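Local coordinates for protein SidF, inhibitor of growth family, member 3 (Legionella pneumophila subsp. pneumophila, PDB 4FYE) that probably acts as a phosphoinositide 3-phosphatase, removing the D3 phosphate from polyphosphoinositides of membranes, at residues 62-67 with 696-701; 136-141 with 728-733; 200-205 with 663-668; 719-722 with 726-729; 271-276 with 641-646. The protein carries 1 engineered substitution. One frame throughout, in Å; residues are numbered along the deposited sequence.

Contact 1: 62-67 with 696-701; sequences GRPVTG and LDRELT
Arg63 throws its CG to the side away from its backbone N (chi1 168°) and kinks at chi3 (-42°), whereas Arg698 reaches out straight from CG to NE. These two paths bring the ends of the side chains together, with NH2 of Arg63 4.0 Å from NH2 of Arg698. The Arg698 nitrogen lies over one face of the Arg63 guanidinium, and the two planes are turned 50° apart, so this is no flat stack. Two like charges at such a distance would repel if nothing offset them. Arg63, however, is paired through NH1 with Asp128, which probably offsets much of the cost, and Arg698 NH2 has a weak bond to the carbonyl of Gly687. Arginine suits both places because its long chain can carry the charge to partners beyond the contact. Lower down, the meeting is apolar: CG of Pro64 approaches CB of Arg698 at 4.4 Å. The rigid proline ring is a compact filler against the first carbons of the arginine, and Phe130 touches both residues. The loop 62-67, between strand 50-55 and helix 71-92, thus rests against helix 692-699. That helix is backed in turn by helices 652-668 and 678-681, while Leu696 and Glu699 lean on strand 184-189.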
# COMPACT_ATOMS: atom_id res chain seq x y z
N GLY A 62 -31.42 -0.21 1.68
CA GLY A 62 -30.27 -0.15 0.79
C GLY A 62 -29.05 0.32 1.60
O GLY A 62 -28.03 0.62 1.05
N ARG A 63 -29.15 0.39 2.92
CA ARG A 63 -27.97 0.68 3.75
C ARG A 63 -27.30 -0.68 4.07
O ARG A 63 -27.97 -1.71 4.19
CB ARG A 63 -28.36 1.55 4.99
CG ARG A 63 -27.28 1.69 6.10
CD ARG A 63 -27.69 2.60 7.29
NE ARG A 63 -28.39 3.79 6.75
CZ ARG A 63 -28.03 5.04 6.95
NH1 ARG A 63 -27.01 5.36 7.75
NH2 ARG A 63 -28.72 5.99 6.37
N PRO A 64 -25.97 -0.73 4.07
CA PRO A 64 -25.21 -1.97 4.30
C PRO A 64 -25.31 -2.56 5.70
O PRO A 64 -25.18 -1.85 6.68
CB PRO A 64 -23.72 -1.54 4.15
CG PRO A 64 -23.73 -0.24 3.42
CD PRO A 64 -25.13 0.36 3.52
N VAL A 65 -25.34 -3.88 5.79
CA VAL A 65 -25.44 -4.52 7.06
C VAL A 65 -24.15 -5.30 7.28
O VAL A 65 -23.83 -5.72 8.39
CB VAL A 65 -26.72 -5.38 7.01
CG1 VAL A 65 -26.55 -6.75 7.66
CG2 VAL A 65 -27.92 -4.53 7.50
N THR A 66 -23.38 -5.47 6.21
CA THR A 66 -22.07 -6.04 6.33
C THR A 66 -21.08 -4.91 6.55
O THR A 66 -21.36 -3.71 6.26
CB THR A 66 -21.70 -6.79 5.05
OG1 THR A 66 -21.93 -5.95 3.91
CG2 THR A 66 -22.58 -8.06 4.86
N GLY A 67 -19.89 -5.24 7.05
CA GLY A 67 -18.87 -4.20 7.21
C GLY A 67 -19.25 -3.25 8.36
O GLY A 67 -18.82 -2.09 8.41
N LEU A 696 -20.79 4.09 -3.37
CA LEU A 696 -19.54 3.36 -3.58
C LEU A 696 -18.66 3.54 -2.36
O LEU A 696 -18.07 2.59 -1.85
CB LEU A 696 -18.80 3.88 -4.81
CG LEU A 696 -17.97 2.91 -5.67
CD1 LEU A 696 -16.88 3.58 -6.47
CD2 LEU A 696 -17.41 1.66 -5.02
N ASP A 697 -18.54 4.78 -1.90
CA ASP A 697 -17.60 5.04 -0.85
C ASP A 697 -17.98 4.13 0.35
O ASP A 697 -17.13 3.65 1.02
CB ASP A 697 -17.58 6.55 -0.52
CG ASP A 697 -16.28 7.00 0.19
OD1 ASP A 697 -15.19 6.38 -0.01
OD2 ASP A 697 -16.33 8.02 0.92
N ARG A 698 -19.28 3.84 0.54
CA ARG A 698 -19.75 3.05 1.64
C ARG A 698 -19.18 1.67 1.54
O ARG A 698 -18.95 1.02 2.55
CB ARG A 698 -21.27 3.01 1.72
CG ARG A 698 -21.85 4.30 2.28
CD ARG A 698 -23.32 4.22 2.36
NE ARG A 698 -23.88 5.40 3.04
CZ ARG A 698 -25.20 5.62 3.16
NH1 ARG A 698 -26.06 4.76 2.63
NH2 ARG A 698 -25.67 6.70 3.84
N GLU A 699 -18.82 1.25 0.36
CA GLU A 699 -18.40 -0.15 0.22
C GLU A 699 -16.98 -0.34 0.77
O GLU A 699 -16.65 -1.39 1.34
CB GLU A 699 -18.45 -0.61 -1.24
CG GLU A 699 -19.82 -0.64 -1.93
CD GLU A 699 -20.77 -1.61 -1.28
OE1 GLU A 699 -21.94 -1.59 -1.68
OE2 GLU A 699 -20.39 -2.39 -0.36
N LEU A 700 -16.15 0.70 0.62
CA LEU A 700 -14.69 0.58 0.73
C LEU A 700 -14.12 0.38 2.14
O LEU A 700 -12.96 0.05 2.30
CB LEU A 700 -14.04 1.77 0.04
CG LEU A 700 -14.73 1.98 -1.30
CD1 LEU A 700 -14.32 3.32 -1.87
CD2 LEU A 700 -14.37 0.85 -2.25
N THR A 701 -14.90 0.52 3.20
CA THR A 701 -14.22 0.33 4.53
C THR A 701 -14.15 -1.12 4.90
O THR A 701 -13.39 -1.54 5.82
CB THR A 701 -14.90 1.09 5.65
OG1 THR A 701 -16.30 1.22 5.30
CG2 THR A 701 -14.24 2.50 5.77

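Contact 2: 136-141 with 728-733; sequences SANKDF and ADNGLF
Asn730 and Leu732 meet helix 136-163 from a loop built of two overlapping Asx turns, just ahead of helix 733-741. The first turn starts at Asp729, whose OD2 accepts from Gly731 N at 2.9 Å. The amide N comes from above the carboxylate plane, 39° out of it, and OD1 is left to a salt bridge with Arg655. Asn730 begins the second turn: its OD1 takes the N-H of Leu732 at 3.1 Å, with an angle of 159° at the hydrogen. That bond fixes the amide of Asn730, and its ND2 gives a hydrogen bond to the carbonyl of Ser131. The Asn730 and Asn138 side chains approach from opposite directions, their amide planes 72° apart. Asparagine fits here because a single short side chain can close a turn with its oxygen and reach a neighbouring loop with its nitrogen. Gly731, in both turns, has the positive phi that glycine adopts easily. Leu732 then makes the main contact. With CG placed beside its backbone N, it sends CD1 between two residues one helical turn apart, Asn138 and Phe141. Ala127, in a nearby loop, packs on both. CD1 of Leu732 lies 3.7 Å from CG of Asn138 and 4.1 Å from its CB, and 4.2 Å from CD2 of the Phe141 ring.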
# COMPACT_ATOMS: atom_id res chain seq x y z
N SER A 136 -28.51 8.43 18.83
CA SER A 136 -28.68 7.70 20.09
C SER A 136 -28.17 6.23 19.96
O SER A 136 -27.66 5.63 20.92
CB SER A 136 -30.11 7.75 20.64
OG SER A 136 -31.01 7.28 19.65
N ALA A 137 -28.31 5.66 18.77
CA ALA A 137 -27.89 4.28 18.58
C ALA A 137 -26.35 4.11 18.63
O ALA A 137 -25.85 3.17 19.27
CB ALA A 137 -28.53 3.67 17.33
N ASN A 138 -25.62 5.05 18.04
CA ASN A 138 -24.15 5.00 18.14
C ASN A 138 -23.60 5.36 19.55
O ASN A 138 -22.59 4.87 19.97
CB ASN A 138 -23.49 5.81 17.01
CG ASN A 138 -23.60 5.13 15.61
OD1 ASN A 138 -23.71 5.81 14.59
ND2 ASN A 138 -23.36 3.85 15.56
N LYS A 139 -24.32 6.17 20.30
CA LYS A 139 -23.96 6.53 21.66
C LYS A 139 -24.07 5.32 22.55
O LYS A 139 -23.22 5.10 23.45
CB LYS A 139 -24.93 7.59 22.20
CG LYS A 139 -24.46 9.02 21.90
CD LYS A 139 -25.01 10.00 22.93
CE LYS A 139 -26.07 10.90 22.36
NZ LYS A 139 -27.08 11.27 23.40
N ASP A 140 -25.10 4.53 22.29
CA ASP A 140 -25.22 3.23 22.94
C ASP A 140 -24.11 2.25 22.58
O ASP A 140 -23.51 1.61 23.47
CB ASP A 140 -26.59 2.64 22.63
CG ASP A 140 -27.69 3.36 23.38
OD1 ASP A 140 -27.36 4.04 24.39
OD2 ASP A 140 -28.88 3.24 22.97
N PHE A 141 -23.82 2.16 21.27
CA PHE A 141 -22.69 1.40 20.83
C PHE A 141 -21.46 1.84 21.57
O PHE A 141 -20.77 0.96 22.12
CB PHE A 141 -22.48 1.53 19.33
CG PHE A 141 -21.16 1.02 18.85
CD1 PHE A 141 -21.01 -0.31 18.50
CD2 PHE A 141 -20.10 1.86 18.68
CE1 PHE A 141 -19.80 -0.79 17.99
CE2 PHE A 141 -18.87 1.40 18.18
CZ PHE A 141 -18.72 0.08 17.84
N ALA A 728 -17.59 8.52 3.52
CA ALA A 728 -18.91 7.98 3.78
C ALA A 728 -19.06 7.58 5.24
O ALA A 728 -20.11 7.80 5.86
CB ALA A 728 -19.17 6.79 2.90
N ASP A 729 -18.01 7.05 5.84
CA ASP A 729 -18.15 6.49 7.19
C ASP A 729 -17.74 7.52 8.30
O ASP A 729 -17.16 8.56 8.05
CB ASP A 729 -17.31 5.25 7.34
CG ASP A 729 -15.85 5.58 7.48
OD1 ASP A 729 -15.29 5.99 6.44
OD2 ASP A 729 -15.29 5.57 8.62
N ASN A 730 -18.02 7.21 9.55
CA ASN A 730 -17.88 8.17 10.58
C ASN A 730 -16.70 7.82 11.55
O ASN A 730 -16.65 8.35 12.65
CB ASN A 730 -19.18 8.20 11.33
CG ASN A 730 -19.55 6.85 12.04
OD1 ASN A 730 -18.75 5.93 12.14
ND2 ASN A 730 -20.76 6.77 12.58
N GLY A 731 -15.83 6.88 11.15
CA GLY A 731 -14.61 6.52 11.86
C GLY A 731 -14.80 5.54 13.01
O GLY A 731 -13.83 5.20 13.68
N LEU A 732 -16.01 5.05 13.27
CA LEU A 732 -16.19 4.17 14.45
C LEU A 732 -15.34 2.89 14.52
O LEU A 732 -15.14 2.32 15.62
CB LEU A 732 -17.67 3.83 14.67
CG LEU A 732 -18.45 5.00 15.30
CD1 LEU A 732 -19.90 4.58 15.53
CD2 LEU A 732 -17.78 5.40 16.61
N PHE A 733 -14.92 2.37 13.37
CA PHE A 733 -13.92 1.32 13.37
C PHE A 733 -12.65 1.72 14.12
O PHE A 733 -11.96 0.84 14.64
CB PHE A 733 -13.64 0.71 11.96
CG PHE A 733 -14.49 -0.52 11.66
CD1 PHE A 733 -14.48 -1.60 12.52
CD2 PHE A 733 -15.29 -0.59 10.53
CE1 PHE A 733 -15.24 -2.74 12.28
CE2 PHE A 733 -16.05 -1.73 10.26
CZ PHE A 733 -16.03 -2.81 11.14

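Contact 3: 200-205 with 663-668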
# COMPACT_ATOMS: atom_id res chain seq x y z
N GLN A 200 -18.39 -6.16 -8.82
CA GLN A 200 -17.06 -5.71 -8.61
C GLN A 200 -16.37 -6.43 -7.43
O GLN A 200 -17.02 -7.15 -6.65
CB GLN A 200 -17.10 -4.19 -8.41
CG GLN A 200 -17.23 -3.35 -9.69
CD GLN A 200 -18.51 -3.62 -10.48
OE1 GLN A 200 -18.43 -3.92 -11.68
NE2 GLN A 200 -19.71 -3.48 -9.83
N PHE A 201 -15.05 -6.24 -7.28
CA PHE A 201 -14.30 -6.82 -6.14
C PHE A 201 -13.05 -6.01 -5.85
O PHE A 201 -12.54 -5.29 -6.73
CB PHE A 201 -13.86 -8.24 -6.41
CG PHE A 201 -13.01 -8.36 -7.63
CD1 PHE A 201 -13.58 -8.61 -8.86
CD2 PHE A 201 -11.62 -8.26 -7.54
CE1 PHE A 201 -12.77 -8.72 -10.01
CE2 PHE A 201 -10.81 -8.35 -8.66
CZ PHE A 201 -11.38 -8.56 -9.90
N ILE A 202 -12.56 -6.16 -4.62
CA ILE A 202 -11.26 -5.69 -4.23
C ILE A 202 -10.62 -6.78 -3.38
O ILE A 202 -11.27 -7.33 -2.49
CB ILE A 202 -11.36 -4.45 -3.30
CG1 ILE A 202 -12.20 -3.35 -3.91
CG2 ILE A 202 -9.95 -3.91 -3.01
CD1 ILE A 202 -12.71 -2.41 -2.84
N MET A 203 -9.33 -7.04 -3.60
CA MET A 203 -8.65 -8.01 -2.78
C MET A 203 -7.25 -7.55 -2.38
O MET A 203 -6.73 -6.65 -2.97
CB MET A 203 -8.60 -9.34 -3.48
CG MET A 203 -8.21 -9.28 -4.93
SD MET A 203 -8.01 -11.00 -5.52
CE MET A 203 -9.64 -11.51 -6.09
N TYR A 204 -6.73 -8.11 -1.30
CA TYR A 204 -5.43 -7.88 -0.77
C TYR A 204 -4.86 -9.27 -0.78
O TYR A 204 -5.45 -10.21 -0.16
CB TYR A 204 -5.45 -7.28 0.67
CG TYR A 204 -5.75 -5.76 0.79
CD1 TYR A 204 -6.26 -5.02 -0.25
CD2 TYR A 204 -5.54 -5.09 1.97
CE1 TYR A 204 -6.50 -3.66 -0.14
CE2 TYR A 204 -5.83 -3.73 2.12
CZ TYR A 204 -6.30 -3.01 1.08
OH TYR A 204 -6.57 -1.66 1.24
N ILE A 205 -3.80 -9.43 -1.59
CA ILE A 205 -3.09 -10.66 -1.66
C ILE A 205 -1.76 -10.39 -1.01
O ILE A 205 -1.06 -9.49 -1.39
CB ILE A 205 -2.89 -11.10 -3.09
CG1 ILE A 205 -4.22 -11.26 -3.83
CG2 ILE A 205 -2.15 -12.45 -3.14
CD1 ILE A 205 -3.97 -11.24 -5.35
N ASN A 663 -11.53 5.60 -6.67
CA ASN A 663 -11.49 6.42 -7.83
C ASN A 663 -11.26 5.59 -9.05
O ASN A 663 -11.81 5.91 -10.11
CB ASN A 663 -10.40 7.50 -7.73
CG ASN A 663 -10.25 8.23 -9.04
OD1 ASN A 663 -11.02 9.15 -9.34
ND2 ASN A 663 -9.34 7.76 -9.87
N ALA A 664 -10.43 4.55 -8.93
CA ALA A 664 -10.24 3.61 -10.07
C ALA A 664 -11.57 2.92 -10.49
O ALA A 664 -11.90 2.79 -11.70
CB ALA A 664 -9.21 2.55 -9.69
N LEU A 665 -12.35 2.47 -9.49
CA LEU A 665 -13.58 1.78 -9.81
C LEU A 665 -14.64 2.74 -10.38
O LEU A 665 -15.34 2.44 -11.32
CB LEU A 665 -14.09 1.06 -8.60
CG LEU A 665 -13.32 -0.23 -8.25
CD1 LEU A 665 -13.83 -0.59 -6.89
CD2 LEU A 665 -13.59 -1.40 -9.23
N TRP A 666 -14.76 3.90 -9.79
CA TRP A 666 -15.71 4.84 -10.27
C TRP A 666 -15.42 5.17 -11.73
O TRP A 666 -16.31 5.21 -12.57
CB TRP A 666 -15.64 6.08 -9.39
CG TRP A 666 -16.57 7.12 -9.88
CD1 TRP A 666 -16.30 8.21 -10.70
CD2 TRP A 666 -17.99 7.16 -9.63
NE1 TRP A 666 -17.41 8.94 -10.93
CE2 TRP A 666 -18.49 8.33 -10.37
CE3 TRP A 666 -18.88 6.33 -8.97
CZ2 TRP A 666 -19.85 8.68 -10.37
CZ3 TRP A 666 -20.24 6.67 -8.99
CH2 TRP A 666 -20.71 7.82 -9.66
N THR A 667 -14.16 5.38 -12.08
CA THR A 667 -13.81 5.85 -13.43
C THR A 667 -13.93 4.75 -14.43
O THR A 667 -14.44 4.94 -15.54
CB THR A 667 -12.38 6.38 -13.42
OG1 THR A 667 -12.28 7.35 -12.37
CG2 THR A 667 -12.03 7.04 -14.74
N ALA A 668 -13.45 3.56 -14.07
CA ALA A 668 -13.59 2.46 -15.01
C ALA A 668 -15.05 2.14 -15.37
O ALA A 668 -15.30 1.68 -16.48
CB ALA A 668 -12.89 1.24 -14.49
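Leu665 carries this contact from the helix, spreading its two methyls over two residues of the strand. Its CB leaves the helix toward the strand, and with chi1 at -75° the CG lies beside the backbone N, anti to the carbonyl carbon. From that branch point the two methyls part. CD2 goes to Gln200, stopping 4.2 Å from CG, while CD1 goes to Ile202, 4.4 Å from CG1. The two side chains run antiparallel alongside each other, Leu665 against Gln200, and the leucine meets the aliphatic CG of the glutamine. The bend of the glutamine at chi2 (62°) turns its amide aside from the chain carbons that face the methyl.

Here helix 652-668 lies against a mixed six-stranded sheet, in the alpha/beta manner. Gln200 and Ile202, two residues apart on strand 199-206, both serve the side of the sheet that meets the helix, whereas Phe201 points the other way, onto helix 9-16. Leucine suits the helix position because its forked end can bridge two strand residues at once, and it also touches His263 of strand 260-268. A beta-branched isoleucine fits the extended strand; beyond Leu665, its CD1 continues to Leu700, tying in the helix 692-699 region.

On the helix itself, Thr667 folds its hydroxyl back to the preceding turn. OG1 gives its proton to the carbonyl O of Asn663 at 2.7 Å, at a C=O...donor angle of 158°. The same oxygen also accepts from Thr667 N at 3.1 Å, so one residue grips it twice.

Contact 4: 719-722 with 726-729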
# COMPACT_ATOMS: atom_id res chain seq x y z
N PHE A 719 -7.53 6.08 11.63
CA PHE A 719 -7.35 7.44 11.10
C PHE A 719 -8.33 8.51 11.65
O PHE A 719 -9.53 8.33 11.58
CB PHE A 719 -7.49 7.42 9.58
CG PHE A 719 -7.42 8.81 8.96
CD1 PHE A 719 -6.25 9.58 9.08
CD2 PHE A 719 -8.52 9.36 8.29
CE1 PHE A 719 -6.18 10.84 8.53
CE2 PHE A 719 -8.42 10.62 7.72
CZ PHE A 719 -7.26 11.35 7.84
N GLU A 720 -7.85 9.66 12.13
CA GLU A 720 -8.78 10.70 12.56
C GLU A 720 -9.23 11.52 11.40
O GLU A 720 -8.44 12.31 10.85
CB GLU A 720 -8.16 11.58 13.58
CG GLU A 720 -7.99 10.87 14.90
CD GLU A 720 -7.13 11.66 15.86
OE1 GLU A 720 -6.13 11.08 16.34
OE2 GLU A 720 -7.45 12.86 16.12
N ILE A 721 -10.49 11.37 11.03
CA ILE A 721 -10.99 12.11 9.90
C ILE A 721 -10.82 13.62 10.18
O ILE A 721 -11.08 14.05 11.29
CB ILE A 721 -12.43 11.70 9.55
CG1 ILE A 721 -12.44 10.24 9.05
CG2 ILE A 721 -12.98 12.61 8.47
CD1 ILE A 721 -13.81 9.53 9.12
N GLN A 722 -10.35 14.38 9.17
CA GLN A 722 -10.06 15.80 9.33
C GLN A 722 -11.18 16.64 8.84
O GLN A 722 -11.43 17.67 9.41
CB GLN A 722 -8.81 16.21 8.54
CG GLN A 722 -7.52 15.69 9.17
CD GLN A 722 -7.38 16.04 10.63
OE1 GLN A 722 -7.53 15.18 11.49
NE2 GLN A 722 -7.11 17.30 10.92
N ASN A 726 -15.18 14.21 3.45
CA ASN A 726 -14.25 13.30 2.73
C ASN A 726 -14.54 11.82 2.76
O ASN A 726 -13.97 11.11 1.91
CB ASN A 726 -12.80 13.49 3.17
CG ASN A 726 -12.23 14.84 2.72
OD1 ASN A 726 -12.71 15.40 1.75
ND2 ASN A 726 -11.19 15.35 3.44
N PHE A 727 -15.39 11.34 3.70
CA PHE A 727 -15.64 9.91 3.81
C PHE A 727 -17.10 9.57 4.14
O PHE A 727 -17.76 10.26 4.94
CB PHE A 727 -14.70 9.34 4.88
CG PHE A 727 -13.24 9.41 4.49
CD1 PHE A 727 -12.68 8.45 3.69
CD2 PHE A 727 -12.42 10.45 4.95
CE1 PHE A 727 -11.33 8.53 3.32
CE2 PHE A 727 -11.09 10.52 4.62
CZ PHE A 727 -10.55 9.56 3.78
N ALA A 728 -17.59 8.52 3.52
CA ALA A 728 -18.91 7.98 3.78
C ALA A 728 -19.06 7.58 5.24
O ALA A 728 -20.11 7.80 5.86
CB ALA A 728 -19.17 6.79 2.90
N ASP A 729 -18.01 7.05 5.84
CA ASP A 729 -18.15 6.49 7.19
C ASP A 729 -17.74 7.52 8.30
O ASP A 729 -17.16 8.56 8.05
CB ASP A 729 -17.31 5.25 7.34
CG ASP A 729 -15.85 5.58 7.48
OD1 ASP A 729 -15.29 5.99 6.44
OD2 ASP A 729 -15.29 5.57 8.62
O HOH W 1 -9.92 13.85 6.06
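Ile721 lays its branched side chain against the ring of Phe727. CG1 and CG2 both reach CD2 of that ring, at 4.1 Å and 4.2 Å. CD1 runs on past it to lie 3.6 Å from the backbone O of Asp729. With chi1 at -66°, CG1 sits beside the backbone N and CG2 beside the carbonyl carbon, which lets both branches share the one ring atom. Phe719 comes to the same ring from another direction: its CE2 stands 4.1 Å from CE2 of Phe727, the two side chains crossing at about a right angle. Flat, bulky rings and a branched aliphatic chain suit an irregular loop, where side chains must supply the packing. A water lies in plane at the edge of both rings and accepts from Gln722 N at 3.2 Å and from Asn726 ND2 at 3.3 Å, joining the polar ends of the two segments.

In the chain the loop runs between helices 701-712 and 733-741, and it is clamped on helix 652-668. There Arg655 and Lys659 make cation-pi contacts with Phe727. Phe719 packs on Arg652 of that helix, and separately meets the ring of Phe625 edge-to-face.

Contact 5: 271-276 with 641-646; sequences GARMPY and ANTKGS. Engineered in segment 641-646: Ser646 (natural residue Cys). With PO4 (phosphate ion), chain B.
Strand 641-645 leads into the CX5R phosphate-binding loop, and the loop 271-276 packs beside this junction. Ser646, an engineered replacement of the natural cysteine, opens the motif, and Arg652 closes it. Gly271 comes close to the start of the motif: its CA is 3.9 Å from Ser646 O, and the CA atoms of Gly271 and Gly645 are 5.2 Å apart. Two glycines suit so close a backbone approach. Ala272, next along, is bonded through its backbone to Lys647.

Further up the strand, Arg273, bent at chi2 and chi3, swings its guanidinium across Thr643 so that OG1 lies in plane at its edge, 3.6 Å from NH2. Both groups bond to OE1 of Glu356, which draws them together, while Arg273 NH1 goes to Gln298. On the other side of the strand Lys644 NZ gives a bond to Asn642 OD1 at 2.6 Å.

Ser646 CB leads away from loop 271-276, and its OG meets O4 of a bound phosphate; the separation of 2.5 Å is very short and so doubtful in detail. Lys647 N, Asp651 N and Arg652 NE complete the phosphate cradle at the N-terminal end of helix 652-668, the layout of cysteine-dependent phosphatases, in which the motif's cysteine is the nucleophile.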
# COMPACT_ATOMS: atom_id res chain seq x y z
N GLY A 271 4.77 -1.02 4.88
CA GLY A 271 4.64 -0.08 5.97
C GLY A 271 6.06 0.38 6.12
O GLY A 271 6.82 0.26 5.17
N ALA A 272 6.43 0.96 7.25
CA ALA A 272 7.77 1.48 7.33
C ALA A 272 8.74 0.36 6.99
O ALA A 272 8.59 -0.78 7.43
CB ALA A 272 8.05 2.02 8.71
N ARG A 273 9.73 0.70 6.17
CA ARG A 273 10.69 -0.25 5.65
C ARG A 273 11.75 -0.40 6.70
O ARG A 273 12.72 -1.13 6.53
CB ARG A 273 11.36 0.31 4.41
CG ARG A 273 10.62 0.05 3.13
CD ARG A 273 10.84 1.17 2.15
NE ARG A 273 9.58 1.65 1.63
CZ ARG A 273 9.29 1.72 0.35
NH1 ARG A 273 10.18 1.35 -0.55
NH2 ARG A 273 8.12 2.17 -0.04
N MET A 274 11.57 0.34 7.77
CA MET A 274 12.57 0.41 8.76
C MET A 274 11.96 0.02 10.03
O MET A 274 10.81 0.32 10.28
CB MET A 274 13.07 1.80 8.83
CG MET A 274 11.97 2.78 9.00
SD MET A 274 12.81 4.13 9.84
CE MET A 274 13.33 4.95 8.35
N PRO A 275 12.73 -0.67 10.86
CA PRO A 275 12.20 -1.05 12.15
C PRO A 275 12.19 0.17 13.09
O PRO A 275 13.14 0.46 13.82
CB PRO A 275 13.15 -2.16 12.61
CG PRO A 275 14.34 -2.13 11.68
CD PRO A 275 14.17 -1.00 10.72
N TYR A 276 11.09 0.89 13.00
CA TYR A 276 10.72 2.01 13.86
C TYR A 276 11.06 1.90 15.37
O TYR A 276 11.71 2.79 15.92
CB TYR A 276 9.21 2.26 13.72
CG TYR A 276 8.27 1.03 13.71
CD1 TYR A 276 8.74 -0.30 13.92
CD2 TYR A 276 6.90 1.20 13.51
CE1 TYR A 276 7.86 -1.38 13.91
CE2 TYR A 276 6.02 0.13 13.49
CZ TYR A 276 6.50 -1.15 13.69
OH TYR A 276 5.59 -2.18 13.67
N ALA A 641 4.82 0.77 -10.37
CA ALA A 641 4.30 0.06 -9.25
C ALA A 641 4.04 1.10 -8.10
O ALA A 641 5.00 1.64 -7.57
CB ALA A 641 5.30 -0.96 -8.80
N ASN A 642 2.78 1.40 -7.74
CA ASN A 642 2.52 2.37 -6.66
C ASN A 642 2.50 1.73 -5.23
O ASN A 642 1.62 0.90 -4.91
CB ASN A 642 1.26 3.21 -6.96
CG ASN A 642 0.74 3.99 -5.74
OD1 ASN A 642 -0.32 3.67 -5.20
ND2 ASN A 642 1.52 4.96 -5.25
N THR A 643 3.50 2.07 -4.41
CA THR A 643 3.57 1.69 -2.96
C THR A 643 3.10 2.91 -2.11
O THR A 643 3.25 4.06 -2.52
CB THR A 643 5.01 1.35 -2.53
OG1 THR A 643 5.88 2.49 -2.83
CG2 THR A 643 5.58 0.13 -3.34
N LYS A 644 2.56 2.66 -0.92
CA LYS A 644 1.86 3.64 -0.14
C LYS A 644 1.74 3.17 1.32
O LYS A 644 1.67 1.96 1.63
CB LYS A 644 0.48 4.03 -0.72
CG LYS A 644 -0.34 2.86 -1.13
CD LYS A 644 -1.54 3.35 -1.94
CE LYS A 644 -2.21 2.22 -2.71
NZ LYS A 644 -1.24 1.77 -3.76
N GLY A 645 1.75 4.17 2.22
CA GLY A 645 2.26 3.91 3.53
C GLY A 645 2.36 5.06 4.54
O GLY A 645 2.53 6.31 4.26
N SER A 646 2.33 4.55 5.76
CA SER A 646 2.24 5.32 6.95
C SER A 646 3.12 4.38 7.78
O SER A 646 3.80 3.52 7.18
CB SER A 646 0.75 5.38 7.36
OG SER A 646 -0.02 4.12 7.32
P PO4 B . -0.62 4.88 10.52
O1 PO4 B . -1.42 6.09 10.02
O2 PO4 B . 0.87 5.20 10.54
O3 PO4 B . -0.95 4.43 11.95
O4 PO4 B . -0.87 3.68 9.59

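All five contacts are largely buried, but they differ in depth: the centre of contact 5 is about 8 Å from the centre of the chain, that of contact 2 about 27 Å. Helix 652-668 is the shared element: contact 3 uses its C-terminal part, contact 4 rests on its side, and contact 5 holds the phosphate loop that precedes it. Contacts 2 and 4 share Ala728 and Asp729, and Asp697 of contact 1 probably bonds Ala728 N. Contacts 1, 2 and 4 thus touch one another, and contact 3 touches contact 1; contact 5 stands apart. Contacts 3 and 4 rely on apolar packing, contact 2 mixes this with amides, contact 1 pairs arginines, and contact 5 joins close backbones to an anion site.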